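Local coordinates for protein macromomycin (Streptomyces macromomyceticus, PDB 2MCM) that binds non-covalently, as the apoprotein of the antibiotic auromomycin, a cytotoxic chromophore that intercalates weakly into DNA and breaks its strands, at residues 37-48 and 72-83. Sequence-based numbering, arbitrary orientation.
Sequences AVVEPGVIGCDA and FQAVVGADGTPW. Unlike the reference sequence in segment 72-83: Asp79 (reference Asn). With CA (calcium ion), chain B.
Two beta hairpins of the neocarzinostatin fold meet where strand 43-47 pairs antiparallel with strand 72-76, joined by Cys46 and Val75. The backbone N of Cys46 donates to Val75 O at 3.0 Å, and Val75 N returns a bond to Cys46 O at 2.9 Å. The strands cross at 129°, far from a flat antiparallel pairing, and water takes over beyond the direct bonds: one molecule joins Ile44 O to Gly77 N, another Ala48 N to Gln73 O.

Toward the tip of hairpin 37-48, where Val39 and Glu40 both oppose Val43 in a classic beta bulge and a type II turn runs from Glu40 to Val43, Val39 covers one face of the Trp83 indole. Val39 CB stands over the centre of the six-membered ring of Trp83, 3.7 Å from its centroid, a CH-pi contact; CG2 of the same valine also reaches Val76 CG1, which in turn meets Val43 CG1. At the ring edge, Trp83 NE1 donates in plane to the anti lone pair of Glu40 OE2 (3.0 Å). Both oxygens of that carboxylate also bind a calcium ion, so OE2 is held by metal and indole together. With its CG anti to the backbone N (chi1 -177°), Trp83 extends the indole to this carboxylate.

At the other end, Phe72 lies beside Asp47, whose carboxylate is turned nearly parallel to the ring (7° between planes); Asp47 OD2 lies 3.4 Å from Phe72 CB, while OD1 hydrogen-bonds to Thr49 OG1. Cys46, on the face shared with Val75, forms a disulfide with Cys36. Hairpins 37-48 and 72-83 are thus joined into one antiparallel sheet of the neocarzinostatin fold.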
ATOM      1  N   ALA A  37       0.719  -7.626  -0.762  1.00  9.57           N
ATOM      2  CA  ALA A  37       0.027  -8.877  -0.420  1.00  9.77           C
ATOM      3  C   ALA A  37       1.090  -9.721   0.278  1.00 11.95           C
ATOM      4  O   ALA A  37       2.251  -9.465   0.175  1.00 10.27           O
ATOM      5  CB  ALA A  37      -0.429  -9.633  -1.677  1.00 10.64           C
ATOM      6  N   VAL A  38       0.577 -10.750   0.983  1.00 13.10           N
ATOM      7  CA  VAL A  38       1.523 -11.704   1.633  1.00 15.54           C
ATOM      8  C   VAL A  38       1.800 -12.757   0.553  1.00 16.38           C
ATOM      9  O   VAL A  38       0.882 -13.483   0.087  1.00 18.21           O
ATOM     10  CB  VAL A  38       0.887 -12.297   2.927  1.00 15.18           C
ATOM     11  CG1 VAL A  38       1.815 -13.426   3.411  1.00 16.34           C
ATOM     12  CG2 VAL A  38       0.721 -11.277   4.005  1.00 15.73           C
ATOM     13  N   VAL A  39       3.072 -12.791   0.143  1.00 17.86           N
ATOM     14  CA  VAL A  39       3.404 -13.750  -0.942  1.00 22.23           C
ATOM     15  C   VAL A  39       3.762 -15.092  -0.323  1.00 24.57           C
ATOM     16  O   VAL A  39       3.459 -16.145  -0.881  1.00 26.86           O
ATOM     17  CB  VAL A  39       4.378 -13.157  -1.965  1.00 21.33           C
ATOM     18  CG1 VAL A  39       3.643 -11.978  -2.668  1.00 21.68           C
ATOM     19  CG2 VAL A  39       5.709 -12.738  -1.469  1.00 21.38           C
ATOM     20  N   GLU A  40       4.397 -14.987   0.824  1.00 26.80           N
ATOM     21  CA  GLU A  40       4.802 -16.140   1.616  1.00 29.53           C
ATOM     22  C   GLU A  40       4.780 -15.709   3.068  1.00 30.25           C
ATOM     23  O   GLU A  40       5.165 -14.582   3.463  1.00 29.30           O
ATOM     24  CB  GLU A  40       6.172 -16.676   1.188  1.00 30.56           C
ATOM     25  CG  GLU A  40       6.340 -16.851  -0.318  1.00 31.63           C
ATOM     26  CD  GLU A  40       7.100 -17.995  -0.888  1.00 32.31           C
ATOM     27  OE1 GLU A  40       7.056 -19.135  -0.461  1.00 31.80           O
ATOM     28  OE2 GLU A  40       7.770 -17.656  -1.938  1.00 32.04           O
ATOM     29  N   PRO A  41       4.322 -16.676   3.882  1.00 30.58           N
ATOM     30  CA  PRO A  41       4.183 -16.407   5.314  1.00 30.51           C
ATOM     31  C   PRO A  41       5.403 -15.658   5.763  1.00 30.02           C
ATOM     32  O   PRO A  41       6.542 -16.086   5.490  1.00 31.36           O
ATOM     33  CB  PRO A  41       3.929 -17.801   5.875  1.00 31.28           C
ATOM     34  CG  PRO A  41       3.077 -18.436   4.745  1.00 31.53           C
ATOM     35  CD  PRO A  41       3.790 -17.981   3.475  1.00 31.39           C
ATOM     36  N   GLY A  42       5.188 -14.505   6.366  1.00 30.24           N
ATOM     37  CA  GLY A  42       6.227 -13.608   6.868  1.00 28.73           C
ATOM     38  C   GLY A  42       6.869 -12.726   5.798  1.00 28.03           C
ATOM     39  O   GLY A  42       7.718 -11.839   6.138  1.00 29.41           O
ATOM     40  N   VAL A  43       6.473 -12.918   4.549  1.00 25.79           N
ATOM     41  CA  VAL A  43       7.049 -12.112   3.452  1.00 21.91           C
ATOM     42  C   VAL A  43       5.930 -11.373   2.658  1.00 17.09           C
ATOM     43  O   VAL A  43       5.089 -11.982   2.029  1.00 18.04           O
ATOM     44  CB  VAL A  43       7.793 -13.055   2.461  1.00 23.08           C
ATOM     45  CG1 VAL A  43       8.383 -12.258   1.294  1.00 23.06           C
ATOM     46  CG2 VAL A  43       8.818 -13.946   3.147  1.00 23.55           C
ATOM     47  N   ILE A  44       6.062 -10.085   2.753  1.00 15.77           N
ATOM     48  CA  ILE A  44       5.141  -9.148   2.050  1.00 14.72           C
ATOM     49  C   ILE A  44       5.827  -8.707   0.738  1.00 13.71           C
ATOM     50  O   ILE A  44       7.019  -8.419   0.721  1.00 14.36           O
ATOM     51  CB  ILE A  44       4.876  -7.928   2.950  1.00 16.14           C
ATOM     52  CG1 ILE A  44       4.114  -8.407   4.248  1.00 16.25           C
ATOM     53  CG2 ILE A  44       4.091  -6.796   2.261  1.00 17.10           C
ATOM     54  CD1 ILE A  44       3.970  -7.192   5.229  0.70 17.22           C
ATOM     55  N   GLY A  45       5.002  -8.746  -0.328  1.00 11.32           N
ATOM     56  CA  GLY A  45       5.558  -8.265  -1.632  1.00 10.32           C
ATOM     57  C   GLY A  45       4.682  -7.090  -2.078  1.00 11.30           C
ATOM     58  O   GLY A  45       3.453  -7.150  -1.861  1.00 11.11           O
ATOM     59  N   CYS A  46       5.179  -6.053  -2.721  1.00  8.73           N
ATOM     60  CA  CYS A  46       4.372  -4.895  -3.130  1.00  9.12           C
ATOM     61  C   CYS A  46       4.691  -4.527  -4.616  1.00  9.60           C
ATOM     62  O   CYS A  46       5.726  -4.967  -5.118  1.00 10.15           O
ATOM     63  CB  CYS A  46       4.717  -3.664  -2.299  1.00  9.18           C
ATOM     64  SG  CYS A  46       4.564  -3.983  -0.499  1.00 10.29           S
ATOM     65  N   ASP A  47       3.864  -3.709  -5.181  1.00  9.00           N
ATOM     66  CA  ASP A  47       4.033  -3.215  -6.593  1.00  9.48           C
ATOM     67  C   ASP A  47       4.961  -2.008  -6.498  1.00 10.54           C
ATOM     68  O   ASP A  47       4.559  -0.947  -6.079  1.00 10.61           O
ATOM     69  CB  ASP A  47       2.677  -2.929  -7.195  1.00  8.50           C
ATOM     70  CG  ASP A  47       2.773  -2.656  -8.723  1.00 11.13           C
ATOM     71  OD1 ASP A  47       3.932  -2.478  -9.127  1.00 14.84           O
ATOM     72  OD2 ASP A  47       1.739  -2.669  -9.363  1.00 13.15           O
ATOM     73  N   ALA A  48       6.182  -2.201  -7.007  1.00 11.70           N
ATOM     74  CA  ALA A  48       7.138  -1.088  -6.987  1.00 13.77           C
ATOM     75  C   ALA A  48       6.789  -0.101  -8.100  1.00 14.95           C
ATOM     76  O   ALA A  48       7.246   1.039  -7.925  1.00 19.29           O
ATOM     77  CB  ALA A  48       8.579  -1.636  -7.171  1.00 13.95           C
ATOM     78  N   PHE A  72      -0.399  -7.835 -10.150  1.00 12.30           N
ATOM     79  CA  PHE A  72       0.831  -6.989 -10.232  1.00 12.11           C
ATOM     80  C   PHE A  72       2.032  -7.880 -10.031  1.00 13.31           C
ATOM     81  O   PHE A  72       1.903  -9.017  -9.574  1.00 12.23           O
ATOM     82  CB  PHE A  72       0.726  -5.921  -9.169  1.00 12.93           C
ATOM     83  CG  PHE A  72       0.741  -6.304  -7.724  1.00 13.28           C
ATOM     84  CD1 PHE A  72       1.981  -6.466  -7.067  1.00 13.41           C
ATOM     85  CD2 PHE A  72      -0.434  -6.504  -6.992  1.00 14.04           C
ATOM     86  CE1 PHE A  72       2.036  -6.761  -5.703  1.00 14.16           C
ATOM     87  CE2 PHE A  72      -0.378  -6.833  -5.628  1.00 13.57           C
ATOM     88  CZ  PHE A  72       0.841  -7.004  -5.023  1.00 13.77           C
ATOM     89  N   GLN A  73       3.214  -7.383 -10.401  1.00 13.18           N
ATOM     90  CA  GLN A  73       4.478  -8.077 -10.190  1.00 14.15           C
ATOM     91  C   GLN A  73       4.968  -7.549  -8.827  1.00 13.42           C
ATOM     92  O   GLN A  73       5.148  -6.346  -8.613  1.00 14.70           O
ATOM     93  CB  GLN A  73       5.559  -7.710 -11.229  1.00 15.88           C
ATOM     94  CG  GLN A  73       5.222  -8.228 -12.626  1.00 18.76           C
ATOM     95  CD  GLN A  73       4.841  -9.685 -12.568  1.00 19.47           C
ATOM     96  OE1 GLN A  73       5.674 -10.487 -12.001  1.00 21.97           O
ATOM     97  NE2 GLN A  73       3.660 -10.107 -13.025  1.00 20.47           N
ATOM     98  N   ALA A  74       5.098  -8.506  -7.915  1.00 13.32           N
ATOM     99  CA  ALA A  74       5.514  -8.098  -6.555  1.00 14.27           C
ATOM    100  C   ALA A  74       7.039  -8.119  -6.421  1.00 14.04           C
ATOM    101  O   ALA A  74       7.662  -8.989  -7.059  1.00 14.12           O
ATOM    102  CB  ALA A  74       4.894  -9.087  -5.570  1.00 12.60           C
ATOM    103  N   VAL A  75       7.536  -7.152  -5.643  1.00 11.68           N
ATOM    104  CA  VAL A  75       8.980  -7.134  -5.310  1.00 13.14           C
ATOM    105  C   VAL A  75       9.038  -7.357  -3.753  1.00 13.13           C
ATOM    106  O   VAL A  75       8.040  -6.942  -3.111  1.00 14.17           O
ATOM    107  CB  VAL A  75       9.730  -5.912  -5.770  1.00 15.61           C
ATOM    108  CG1 VAL A  75       9.506  -5.687  -7.278  1.00 17.09           C
ATOM    109  CG2 VAL A  75       9.253  -4.656  -5.046  1.00 14.77           C
ATOM    110  N   VAL A  76      10.085  -8.041  -3.330  1.00 12.55           N
ATOM    111  CA  VAL A  76      10.233  -8.304  -1.856  1.00 14.34           C
ATOM    112  C   VAL A  76      11.554  -7.797  -1.332  1.00 18.23           C
ATOM    113  O   VAL A  76      12.559  -7.695  -2.063  1.00 18.70           O
ATOM    114  CB  VAL A  76      10.104  -9.849  -1.646  1.00 14.51           C
ATOM    115  CG1 VAL A  76       8.699 -10.352  -1.918  1.00 13.92           C
ATOM    116  CG2 VAL A  76      11.138 -10.638  -2.420  1.00 14.52           C
ATOM    117  N   GLY A  77      11.621  -7.483  -0.043  1.00 20.90           N
ATOM    118  CA  GLY A  77      12.878  -7.054   0.587  1.00 25.17           C
ATOM    119  C   GLY A  77      13.123  -5.584   0.329  1.00 27.96           C
ATOM    120  O   GLY A  77      12.335  -4.907  -0.320  1.00 29.01           O
ATOM    121  N   ALA A  78      14.279  -5.128   0.835  1.00 31.54           N
ATOM    122  CA  ALA A  78      14.660  -3.710   0.702  1.00 33.71           C
ATOM    123  C   ALA A  78      15.342  -3.368  -0.594  1.00 34.64           C
ATOM    124  O   ALA A  78      15.394  -2.192  -1.010  1.00 36.25           O
ATOM    125  CB  ALA A  78      15.551  -3.359   1.912  1.00 34.69           C
ATOM    126  N   ASP A  79      15.847  -4.367  -1.258  1.00 35.26           N
ATOM    127  CA  ASP A  79      16.541  -4.144  -2.559  1.00 35.51           C
ATOM    128  C   ASP A  79      15.558  -4.259  -3.710  1.00 34.82           C
ATOM    129  O   ASP A  79      15.916  -4.051  -4.895  1.00 35.33           O
ATOM    130  CB  ASP A  79      17.866  -4.893  -2.570  0.75 36.40           C
ATOM    131  CG  ASP A  79      18.689  -4.534  -1.329  0.75 37.69           C
ATOM    132  OD1 ASP A  79      19.380  -3.506  -1.223  0.75 38.18           O
ATOM    133  OD2 ASP A  79      18.616  -5.322  -0.360  0.75 38.22           O
ATOM    134  N   GLY A  80      14.304  -4.605  -3.407  1.00 33.28           N
ATOM    135  CA  GLY A  80      13.289  -4.744  -4.462  1.00 29.98           C
ATOM    136  C   GLY A  80      13.589  -5.872  -5.439  1.00 27.63           C
ATOM    137  O   GLY A  80      13.667  -5.691  -6.679  1.00 28.83           O
ATOM    138  N   THR A  81      13.711  -7.072  -4.922  1.00 24.32           N
ATOM    139  CA  THR A  81      13.929  -8.260  -5.752  1.00 20.70           C
ATOM    140  C   THR A  81      12.586  -8.722  -6.289  1.00 18.53           C
ATOM    141  O   THR A  81      11.631  -8.968  -5.512  1.00 14.83           O
ATOM    142  CB  THR A  81      14.511  -9.423  -4.792  1.00 21.83           C
ATOM    143  OG1 THR A  81      15.796  -8.884  -4.366  1.00 22.75           O
ATOM    144  CG2 THR A  81      14.627 -10.733  -5.515  1.00 20.79           C
ATOM    145  N   PRO A  82      12.471  -8.979  -7.587  1.00 16.24           N
ATOM    146  CA  PRO A  82      11.235  -9.499  -8.172  1.00 15.78           C
ATOM    147  C   PRO A  82      10.927 -10.883  -7.638  1.00 15.70           C
ATOM    148  O   PRO A  82      11.760 -11.803  -7.511  1.00 18.36           O
ATOM    149  CB  PRO A  82      11.512  -9.592  -9.688  1.00 17.01           C
ATOM    150  CG  PRO A  82      12.633  -8.616  -9.879  1.00 17.86           C
ATOM    151  CD  PRO A  82      13.511  -8.793  -8.616  1.00 16.94           C
ATOM    152  N   TRP A  83       9.658 -11.048  -7.285  1.00 15.25           N
ATOM    153  CA  TRP A  83       9.151 -12.328  -6.798  1.00 15.12           C
ATOM    154  C   TRP A  83       8.267 -13.007  -7.817  1.00 14.36           C
ATOM    155  O   TRP A  83       8.395 -14.220  -8.075  1.00 16.81           O
ATOM    156  CB  TRP A  83       8.345 -12.074  -5.470  1.00 15.52           C
ATOM    157  CG  TRP A  83       7.856 -13.352  -4.892  1.00 16.57           C
ATOM    158  CD1 TRP A  83       8.537 -14.262  -4.120  1.00 18.14           C
ATOM    159  CD2 TRP A  83       6.557 -13.929  -5.109  1.00 16.35           C
ATOM    160  NE1 TRP A  83       7.729 -15.330  -3.821  1.00 18.16           N
ATOM    161  CE2 TRP A  83       6.517 -15.172  -4.441  1.00 17.90           C
ATOM    162  CE3 TRP A  83       5.431 -13.503  -5.816  1.00 16.52           C
ATOM    163  CZ2 TRP A  83       5.402 -15.995  -4.434  1.00 18.63           C
ATOM    164  CZ3 TRP A  83       4.334 -14.322  -5.816  1.00 17.32           C
ATOM    165  CH2 TRP A  83       4.285 -15.559  -5.156  1.00 18.42           C
TER
HETATM  166 CA    CA B 163       8.639 -19.818  -2.313  0.60 25.73          CA
HETATM  167  O   HOH W   1       9.322  -6.960   1.503  1.00 36.55           O
HETATM  168  O   HOH W   2       6.691  -4.151  -9.080  1.00 22.14           O
HETATM  169  O   HOH W   3       7.720 -21.490  -0.681  0.81 48.30           O